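Cell division control protein 45 cdc45 putative (Entamoeba histolytica, PDB 6CC2) probably takes part in chromosomal DNA replication as a Cdc45 family member, a component of the eukaryotic replicative helicase, and may regulate it through a conformational switch. Local coordinates at residues C420-V432 and S458-V472. Residues are numbered along the deposited sequence; the frame is centred on the assembly and turned at random. Where two conformers were deposited one is given.
Sequences CFNEANKYRFCSV and SSRRYKKWLPFILAV. With EDO (1,2-ethanediol), chain C.
Arg428 pairs with Phe468 where strands 427-432 and 468-472 run side by side, their N-to-C directions only 13° apart. Five backbone hydrogen bonds join them in parallel register: Arg428 N to Pro467 O and Cys430 N to Ile469 O alternate with Ile469 N to Arg428 O and Ala471 N to Cys430 O; Val432 N to Ala471 O follows, and the ladder continues to Leu473.

The principal polar side-chain contact is made by Arg428, whose chain runs extended from CG to NE (chi2 -170°) to the end of helix 444-462. There Arg428 NH1 and NH2 grip one atom, Lys464 O, end-on at 3.0 and 2.9 Å, with that oxygen only 3° out of the guanidinium plane. Leu466 CD1 lies over one face and Ser458 CB over the other, which limits tilting. Arg428 NE donates to O2 of an ethanediol (2.8 Å), probably from the crystallisation liquor. Water 1 links NH1 to Leu466 O and Ser458 OG, which also bonds to Leu454 O within its helix.

Apolar contacts fall on both sheet faces. On one, Ile469 CD1 sits over the Tyr427 ring, 4.2 Å from its centroid, and helix 529-537 packs nearby. On the other, Phe468 CZ meets Cys430 CB (3.6 Å). Cys420 and Cys430 form a disulfide in this entry, but in the conformer described here Cys420 SG and Cys430 SG stand 4.2 Å apart.

Neighbouring parallel strands joined through helices 435-441 and 444-462 form a beta-alpha-beta crossover within a mixed sheet; strand 427-432 also pairs antiparallel with 419-423 in a hairpin, with a classic bulge in which Lys426 and Tyr427 both face Glu423.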
ATOM      1  N   CYS A 420       1.371 -20.759  16.106  0.65 31.36           N
ATOM      2  CA  CYS A 420       1.154 -19.317  16.177  0.65 30.37           C
ATOM      3  C   CYS A 420       0.603 -18.941  17.545  0.65 27.01           C
ATOM      4  O   CYS A 420      -0.365 -19.546  18.024  0.65 28.45           O
ATOM      5  CB  CYS A 420       0.196 -18.863  15.076  0.65 34.72           C
ATOM      6  SG  CYS A 420       0.202 -17.077  14.779  0.65 46.38           S
ATOM      7  N   PHE A 421       1.231 -17.954  18.179  1.00 22.66           N
ATOM      8  CA  PHE A 421       0.843 -17.529  19.515  1.00 22.30           C
ATOM      9  C   PHE A 421       0.799 -16.008  19.613  1.00 22.64           C
ATOM     10  O   PHE A 421       1.468 -15.298  18.861  1.00 22.21           O
ATOM     11  CB  PHE A 421       1.804 -18.049  20.580  1.00 26.82           C
ATOM     12  CG  PHE A 421       1.978 -19.539  20.570  1.00 48.20           C
ATOM     13  CD1 PHE A 421       1.102 -20.354  21.270  1.00 61.57           C
ATOM     14  CD2 PHE A 421       3.021 -20.127  19.870  1.00 59.05           C
ATOM     15  CE1 PHE A 421       1.258 -21.728  21.267  1.00 65.35           C
ATOM     16  CE2 PHE A 421       3.182 -21.501  19.864  1.00 65.90           C
ATOM     17  CZ  PHE A 421       2.298 -22.300  20.562  1.00 67.50           C
ATOM     18  N   ASN A 422       0.006 -15.515  20.573  1.00 22.38           N
ATOM     19  CA  ASN A 422      -0.023 -14.085  20.927  1.00 19.70           C
ATOM     20  C   ASN A 422       0.813 -13.915  22.189  1.00 20.79           C
ATOM     21  O   ASN A 422       0.488 -14.437  23.256  1.00 21.46           O
ATOM     22  CB  ASN A 422      -1.465 -13.606  21.117  1.00 20.60           C
ATOM     23  CG  ASN A 422      -1.564 -12.195  21.668  1.00 22.07           C
ATOM     24  OD1 ASN A 422      -0.590 -11.613  22.138  1.00 20.12           O
ATOM     25  ND2 ASN A 422      -2.774 -11.644  21.625  1.00 21.60           N
ATOM     26  N   GLU A 423       1.940 -13.224  22.061  1.00 20.59           N
ATOM     27  CA  GLU A 423       2.866 -13.058  23.167  1.00 26.99           C
ATOM     28  C   GLU A 423       2.586 -11.708  23.808  1.00 27.67           C
ATOM     29  O   GLU A 423       2.956 -10.666  23.266  1.00 26.89           O
ATOM     30  CB  GLU A 423       4.309 -13.181  22.686  1.00 29.24           C
ATOM     31  CG  GLU A 423       4.634 -14.575  22.158  1.00 30.37           C
ATOM     32  CD  GLU A 423       4.447 -15.664  23.221  1.00 36.48           C
ATOM     33  OE1 GLU A 423       4.699 -15.397  24.408  1.00 39.14           O
ATOM     34  OE2 GLU A 423       4.031 -16.778  22.857  1.00 36.62           O
ATOM     35  N   ALA A 424       1.887 -11.743  24.938  1.00 29.17           N
ATOM     36  CA  ALA A 424       1.710 -10.591  25.824  1.00 31.46           C
ATOM     37  C   ALA A 424       1.026  -9.414  25.140  1.00 26.93           C
ATOM     38  O   ALA A 424       1.184  -8.258  25.571  1.00 25.06           O
ATOM     39  CB  ALA A 424       3.057 -10.151  26.407  1.00 32.64           C
ATOM     40  N   ASN A 425       0.238  -9.678  24.105  1.00 23.22           N
ATOM     41  CA  ASN A 425      -0.401  -8.619  23.324  1.00 25.68           C
ATOM     42  C   ASN A 425       0.610  -7.599  22.824  1.00 27.91           C
ATOM     43  O   ASN A 425       0.314  -6.417  22.685  1.00 28.70           O
ATOM     44  CB  ASN A 425      -1.499  -7.935  24.128  1.00 29.13           C
ATOM     45  CG  ASN A 425      -2.688  -8.820  24.316  1.00 31.07           C
ATOM     46  OD1 ASN A 425      -3.187  -9.393  23.351  1.00 30.59           O
ATOM     47  ND2 ASN A 425      -3.120  -8.970  25.543  1.00 33.17           N
ATOM     48  N   LYS A 426       1.817  -8.056  22.552  1.00 22.85           N
ATOM     49  CA  LYS A 426       2.855  -7.238  21.929  1.00 23.80           C
ATOM     50  C   LYS A 426       3.086  -7.618  20.483  1.00 23.75           C
ATOM     51  O   LYS A 426       3.368  -6.754  19.646  1.00 24.18           O
ATOM     52  CB  LYS A 426       4.164  -7.381  22.707  1.00 25.28           C
ATOM     53  CG  LYS A 426       4.067  -7.036  24.189  1.00 33.57           C
ATOM     54  CD  LYS A 426       4.369  -5.576  24.436  1.00 43.07           C
ATOM     55  CE  LYS A 426       4.397  -5.266  25.927  1.00 56.06           C
ATOM     56  NZ  LYS A 426       4.880  -3.883  26.183  1.00 67.93           N
ATOM     57  N   TYR A 427       2.981  -8.902  20.166  1.00 18.43           N
ATOM     58  CA  TYR A 427       3.181  -9.397  18.825  1.00 16.71           C
ATOM     59  C   TYR A 427       2.616 -10.801  18.767  1.00 16.80           C
ATOM     60  O   TYR A 427       2.479 -11.476  19.785  1.00 18.91           O
ATOM     61  CB  TYR A 427       4.668  -9.413  18.414  1.00 18.39           C
ATOM     62  CG  TYR A 427       5.551 -10.173  19.370  1.00 20.41           C
ATOM     63  CD1 TYR A 427       6.115  -9.552  20.478  1.00 24.92           C
ATOM     64  CD2 TYR A 427       5.821 -11.524  19.176  1.00 18.08           C
ATOM     65  CE1 TYR A 427       6.902 -10.248  21.373  1.00 26.38           C
ATOM     66  CE2 TYR A 427       6.601 -12.227  20.076  1.00 20.66           C
ATOM     67  CZ  TYR A 427       7.137 -11.583  21.177  1.00 22.74           C
ATOM     68  OH  TYR A 427       7.936 -12.263  22.074  1.00 24.25           O
ATOM     69  N   ARG A 428       2.289 -11.219  17.564  1.00 16.51           N
ATOM     70  CA  ARG A 428       2.020 -12.617  17.281  1.00 17.53           C
ATOM     71  C   ARG A 428       3.301 -13.229  16.727  1.00 18.25           C
ATOM     72  O   ARG A 428       4.071 -12.557  16.037  1.00 19.58           O
ATOM     73  CB  ARG A 428       0.891 -12.816  16.289  1.00 18.56           C
ATOM     74  CG  ARG A 428      -0.435 -12.395  16.831  1.00 19.52           C
ATOM     75  CD  ARG A 428      -1.566 -12.826  15.904  1.00 18.75           C
ATOM     76  NE  ARG A 428      -2.816 -12.542  16.597  1.00 18.15           N
ATOM     77  CZ  ARG A 428      -3.511 -11.417  16.489  1.00 20.26           C
ATOM     78  NH1 ARG A 428      -3.145 -10.477  15.633  1.00 20.92           N
ATOM     79  NH2 ARG A 428      -4.604 -11.259  17.215  1.00 20.59           N
ATOM     80  N   PHE A 429       3.539 -14.479  17.078  1.00 17.81           N
ATOM     81  CA  PHE A 429       4.737 -15.196  16.646  1.00 17.53           C
ATOM     82  C   PHE A 429       4.275 -16.515  16.054  1.00 19.81           C
ATOM     83  O   PHE A 429       3.468 -17.225  16.669  1.00 21.48           O
ATOM     84  CB  PHE A 429       5.705 -15.472  17.811  1.00 17.74           C
ATOM     85  CG  PHE A 429       7.011 -16.040  17.365  1.00 21.77           C
ATOM     86  CD1 PHE A 429       7.120 -17.388  17.035  1.00 23.20           C
ATOM     87  CD2 PHE A 429       8.121 -15.245  17.268  1.00 22.69           C
ATOM     88  CE1 PHE A 429       8.350 -17.906  16.601  1.00 23.14           C
ATOM     89  CE2 PHE A 429       9.336 -15.750  16.821  1.00 23.70           C
ATOM     90  CZ  PHE A 429       9.432 -17.081  16.477  1.00 23.70           C
ATOM     91  N   CYS A 430       4.795 -16.839  14.870  1.00 18.16           N
ATOM     92  CA  CYS A 430       4.470 -18.095  14.220  1.00 18.69           C
ATOM     93  C   CYS A 430       5.747 -18.672  13.628  1.00 19.70           C
ATOM     94  O   CYS A 430       6.527 -17.945  13.024  1.00 19.69           O
ATOM     95  CB  CYS A 430       3.455 -17.906  13.119  1.00 26.13           C
ATOM     96  SG  CYS A 430       2.793 -19.482  12.564  0.81 39.19           S
ATOM     97  N   SER A 431       5.951 -19.969  13.797  1.00 21.17           N
ATOM     98  CA  SER A 431       7.109 -20.636  13.219  1.00 20.01           C
ATOM     99  C   SER A 431       6.643 -21.795  12.353  1.00 23.35           C
ATOM    100  O   SER A 431       5.693 -22.495  12.697  1.00 23.97           O
ATOM    101  CB  SER A 431       8.101 -21.127  14.295  1.00 23.08           C
ATOM    102  OG  SER A 431       7.581 -22.129  15.100  1.00 24.89           O
ATOM    103  N   VAL A 432       7.304 -21.956  11.219  1.00 19.59           N
ATOM    104  CA  VAL A 432       6.959 -22.932  10.199  1.00 22.24           C
ATOM    105  C   VAL A 432       8.194 -23.765   9.954  1.00 20.60           C
ATOM    106  O   VAL A 432       9.242 -23.223   9.566  1.00 21.46           O
ATOM    107  CB  VAL A 432       6.509 -22.247   8.890  1.00 27.65           C
ATOM    108  CG1 VAL A 432       6.179 -23.293   7.843  1.00 28.75           C
ATOM    109  CG2 VAL A 432       5.327 -21.338   9.148  1.00 34.00           C
ATOM    110  N   SER A 458      -4.786 -13.021  10.948  1.00 17.30           N
ATOM    111  CA  SER A 458      -4.928 -13.331  12.372  1.00 18.68           C
ATOM    112  C   SER A 458      -5.611 -12.189  13.112  1.00 18.00           C
ATOM    113  O   SER A 458      -6.467 -12.428  13.967  1.00 18.83           O
ATOM    114  CB  SER A 458      -3.561 -13.639  12.997  1.00 19.07           C
ATOM    115  OG  SER A 458      -2.676 -12.517  12.943  1.00 19.76           O
ATOM    116  N   SER A 459      -5.278 -10.933  12.771  1.00 16.83           N
ATOM    117  CA  SER A 459      -5.922  -9.803  13.439  1.00 16.88           C
ATOM    118  C   SER A 459      -7.408  -9.770  13.186  1.00 17.92           C
ATOM    119  O   SER A 459      -8.194  -9.470  14.098  1.00 18.07           O
ATOM    120  CB  SER A 459      -5.291  -8.487  12.974  1.00 17.58           C
ATOM    121  OG  SER A 459      -3.953  -8.388  13.403  1.00 18.24           O
ATOM    122  N   ARG A 460      -7.828 -10.060  11.948  1.00 17.56           N
ATOM    123  CA  ARG A 460      -9.268 -10.120  11.675  1.00 18.84           C
ATOM    124  C   ARG A 460      -9.930 -11.300  12.373  1.00 19.46           C
ATOM    125  O   ARG A 460     -11.066 -11.186  12.863  1.00 19.93           O
ATOM    126  CB  ARG A 460      -9.485 -10.180  10.159  1.00 17.06           C
ATOM    127  CG  ARG A 460      -9.031  -8.927   9.432  1.00 18.00           C
ATOM    128  CD  ARG A 460      -9.504  -8.915   7.955  1.00 18.19           C
ATOM    129  NE  ARG A 460      -9.060  -7.709   7.248  1.00 19.83           N
ATOM    130  CZ  ARG A 460      -9.690  -6.564   7.238  1.00 25.82           C
ATOM    131  NH1 ARG A 460     -10.868  -6.429   7.854  1.00 28.83           N
ATOM    132  NH2 ARG A 460      -9.164  -5.536   6.565  1.00 27.78           N
ATOM    133  N   ARG A 461      -9.256 -12.439  12.426  1.00 18.35           N
ATOM    134  CA  ARG A 461      -9.859 -13.632  13.028  1.00 20.14           C
ATOM    135  C   ARG A 461     -10.134 -13.415  14.511  1.00 19.78           C
ATOM    136  O   ARG A 461     -11.173 -13.838  15.029  1.00 20.68           O
ATOM    137  CB  ARG A 461      -8.942 -14.829  12.817  1.00 22.65           C
ATOM    138  CG  ARG A 461      -9.351 -16.052  13.638  1.00 26.88           C
ATOM    139  CD  ARG A 461      -8.705 -17.296  13.067  1.00 31.83           C
ATOM    140  NE  ARG A 461      -9.274 -17.621  11.774  1.00 41.78           N
ATOM    141  CZ  ARG A 461      -9.024 -18.736  11.101  1.00 54.85           C
ATOM    142  NH1 ARG A 461      -8.210 -19.645  11.614  1.00 55.14           N
ATOM    143  NH2 ARG A 461      -9.589 -18.938   9.920  1.00 62.61           N
ATOM    144  N   TYR A 462      -9.221 -12.733  15.205  1.00 19.90           N
ATOM    145  CA  TYR A 462      -9.342 -12.539  16.645  1.00 20.85           C
ATOM    146  C   TYR A 462      -9.748 -11.130  17.038  1.00 22.61           C
ATOM    147  O   TYR A 462      -9.898 -10.853  18.246  1.00 24.37           O
ATOM    148  CB  TYR A 462      -8.031 -12.946  17.317  1.00 21.57           C
ATOM    149  CG  TYR A 462      -7.718 -14.395  17.039  1.00 23.41           C
ATOM    150  CD1 TYR A 462      -8.546 -15.410  17.534  1.00 26.90           C
ATOM    151  CD2 TYR A 462      -6.633 -14.759  16.280  1.00 26.22           C
ATOM    152  CE1 TYR A 462      -8.289 -16.736  17.253  1.00 32.71           C
ATOM    153  CE2 TYR A 462      -6.362 -16.082  16.000  1.00 29.50           C
ATOM    154  CZ  TYR A 462      -7.187 -17.067  16.498  1.00 35.01           C
ATOM    155  OH  TYR A 462      -6.929 -18.395  16.229  1.00 41.52           O
ATOM    156  N   LYS A 463     -10.018 -10.260  16.067  1.00 19.79           N
ATOM    157  CA  LYS A 463     -10.459  -8.895  16.315  1.00 21.03           C
ATOM    158  C   LYS A 463      -9.470  -8.191  17.248  1.00 22.15           C
ATOM    159  O   LYS A 463      -9.838  -7.561  18.237  1.00 24.83           O
ATOM    160  CB  LYS A 463     -11.879  -8.849  16.888  1.00 27.02           C
ATOM    161  CG  LYS A 463     -12.933  -9.469  16.013  1.00 34.81           C
ATOM    162  CD  LYS A 463     -12.976  -8.857  14.637  1.00 51.99           C
ATOM    163  CE  LYS A 463     -14.139  -9.404  13.814  1.00 69.22           C
ATOM    164  NZ  LYS A 463     -15.449  -8.842  14.252  1.00 78.85           N
ATOM    165  N   LYS A 464      -8.186  -8.328  16.928  1.00 22.60           N
ATOM    166  CA  LYS A 464      -7.115  -7.768  17.737  1.00 22.09           C
ATOM    167  C   LYS A 464      -5.913  -7.579  16.821  1.00 18.55           C
ATOM    168  O   LYS A 464      -5.318  -8.576  16.405  1.00 18.16           O
ATOM    169  CB  LYS A 464      -6.774  -8.703  18.894  1.00 23.29           C
ATOM    170  CG  LYS A 464      -5.514  -8.325  19.693  1.00 33.14           C
ATOM    171  CD  LYS A 464      -5.624  -6.996  20.392  1.00 49.39           C
ATOM    172  CE  LYS A 464      -4.470  -6.806  21.373  1.00 69.53           C
ATOM    173  NZ  LYS A 464      -4.441  -5.446  21.978  1.00 81.63           N
ATOM    174  N   TRP A 465      -5.557  -6.329  16.515  1.00 19.02           N
ATOM    175  CA  TRP A 465      -4.460  -6.043  15.599  1.00 18.37           C
ATOM    176  C   TRP A 465      -3.137  -5.981  16.347  1.00 18.97           C
ATOM    177  O   TRP A 465      -3.015  -5.276  17.353  1.00 20.78           O
ATOM    178  CB  TRP A 465      -4.722  -4.728  14.846  1.00 18.28           C
ATOM    179  CG  TRP A 465      -5.783  -4.935  13.844  1.00 20.75           C
ATOM    180  CD1 TRP A 465      -7.128  -4.966  14.056  1.00 26.56           C
ATOM    181  CD2 TRP A 465      -5.587  -5.216  12.451  1.00 21.52           C
ATOM    182  NE1 TRP A 465      -7.785  -5.246  12.870  1.00 28.69           N
ATOM    183  CE2 TRP A 465      -6.856  -5.412  11.879  1.00 25.45           C
ATOM    184  CE3 TRP A 465      -4.454  -5.358  11.654  1.00 22.68           C
ATOM    185  CZ2 TRP A 465      -7.028  -5.690  10.531  1.00 26.88           C
ATOM    186  CZ3 TRP A 465      -4.628  -5.649  10.309  1.00 24.32           C
ATOM    187  CH2 TRP A 465      -5.908  -5.821   9.773  1.00 24.25           C
ATOM    188  N   LEU A 466      -2.173  -6.746  15.869  1.00 17.42           N
ATOM    189  CA  LEU A 466      -0.836  -6.828  16.423  1.00 18.30           C
ATOM    190  C   LEU A 466       0.171  -6.906  15.295  1.00 17.40           C
ATOM    191  O   LEU A 466      -0.145  -7.392  14.202  1.00 17.99           O
ATOM    192  CB  LEU A 466      -0.677  -8.070  17.318  1.00 17.68           C
ATOM    193  CG  LEU A 466      -1.457  -8.026  18.615  1.00 18.96           C
ATOM    194  CD1 LEU A 466      -1.431  -9.397  19.236  1.00 19.68           C
ATOM    195  CD2 LEU A 466      -0.856  -6.969  19.574  1.00 21.24           C
ATOM    196  N   PRO A 467       1.404  -6.469  15.541  1.00 17.00           N
ATOM    197  CA  PRO A 467       2.494  -6.802  14.623  1.00 20.11           C
ATOM    198  C   PRO A 467       2.747  -8.298  14.668  1.00 20.38           C
ATOM    199  O   PRO A 467       2.300  -9.003  15.582  1.00 19.79           O
ATOM    200  CB  PRO A 467       3.672  -5.976  15.153  1.00 24.98           C
ATOM    201  CG  PRO A 467       3.387  -5.771  16.586  1.00 25.67           C
ATOM    202  CD  PRO A 467       1.876  -5.764  16.742  1.00 21.29           C
ATOM    203  N   PHE A 468       3.393  -8.797  13.621  1.00 18.82           N
ATOM    204  CA  PHE A 468       3.517 -10.230  13.390  1.00 19.92           C
ATOM    205  C   PHE A 468       4.976 -10.599  13.140  1.00 20.70           C
ATOM    206  O   PHE A 468       5.650  -9.959  12.324  1.00 22.13           O
ATOM    207  CB  PHE A 468       2.657 -10.664  12.192  1.00 19.27           C
ATOM    208  CG  PHE A 468       2.358 -12.123  12.162  1.00 19.43           C
ATOM    209  CD1 PHE A 468       3.271 -13.030  11.637  1.00 19.55           C
ATOM    210  CD2 PHE A 468       1.146 -12.603  12.626  1.00 20.09           C
ATOM    211  CE1 PHE A 468       2.986 -14.375  11.622  1.00 20.38           C
ATOM    212  CE2 PHE A 468       0.841 -13.945  12.598  1.00 19.79           C
ATOM    213  CZ  PHE A 468       1.774 -14.846  12.117  1.00 20.53           C
ATOM    214  N   ILE A 469       5.454 -11.630  13.834  1.00 17.34           N
ATOM    215  CA  ILE A 469       6.813 -12.147  13.670  1.00 16.82           C
ATOM    216  C   ILE A 469       6.697 -13.578  13.170  1.00 17.41           C
ATOM    217  O   ILE A 469       6.047 -14.424  13.806  1.00 17.68           O
ATOM    218  CB  ILE A 469       7.628 -12.074  14.970  1.00 18.54           C
ATOM    219  CG1 ILE A 469       7.833 -10.616  15.360  1.00 21.79           C
ATOM    220  CG2 ILE A 469       8.990 -12.773  14.761  1.00 18.52           C
ATOM    221  CD1 ILE A 469       8.419 -10.409  16.705  1.00 26.38           C
ATOM    222  N   LEU A 470       7.292 -13.837  12.006  1.00 16.75           N
ATOM    223  CA  LEU A 470       7.184 -15.114  11.315  1.00 16.53           C
ATOM    224  C   LEU A 470       8.575 -15.706  11.173  1.00 16.51           C
ATOM    225  O   LEU A 470       9.491 -15.020  10.712  1.00 18.03           O
ATOM    226  CB  LEU A 470       6.559 -14.907   9.927  1.00 18.47           C
ATOM    227  CG  LEU A 470       6.550 -16.148   9.029  1.00 20.53           C
ATOM    228  CD1 LEU A 470       5.625 -17.178   9.530  1.00 19.88           C
ATOM    229  CD2 LEU A 470       6.171 -15.708   7.600  1.00 23.03           C
ATOM    230  N   ALA A 471       8.724 -16.953  11.600  1.00 16.79           N
ATOM    231  CA  ALA A 471       9.969 -17.712  11.441  1.00 20.05           C
ATOM    232  C   ALA A 471       9.743 -18.869  10.480  1.00 19.55           C
ATOM    233  O   ALA A 471       8.864 -19.707  10.717  1.00 19.77           O
ATOM    234  CB  ALA A 471      10.443 -18.247  12.787  1.00 20.47           C
ATOM    235  N   VAL A 472      10.546 -18.933   9.419  1.00 17.85           N
ATOM    236  CA  VAL A 472      10.423 -19.975   8.410  1.00 17.24           C
ATOM    237  C   VAL A 472      11.721 -20.747   8.318  1.00 18.41           C
ATOM    238  O   VAL A 472      12.793 -20.146   8.147  1.00 19.60           O
ATOM    239  CB  VAL A 472      10.042 -19.396   7.029  1.00 18.90           C
ATOM    240  CG1 VAL A 472       9.770 -20.553   6.029  1.00 19.13           C
ATOM    241  CG2 VAL A 472       8.835 -18.459   7.146  1.00 21.47           C
TER
HETATM  242  C1  EDO C 602      -1.874 -16.253  17.081  1.00 45.93           C
HETATM  243  O1  EDO C 602      -2.680 -16.386  15.889  1.00 47.62           O
HETATM  244  C2  EDO C 602      -2.756 -15.961  18.298  1.00 52.09           C
HETATM  245  O2  EDO C 602      -3.503 -14.758  18.107  1.00 52.95           O
HETATM  246  O   HOH W   1      -0.962 -10.002  13.812  1.00 19.77           O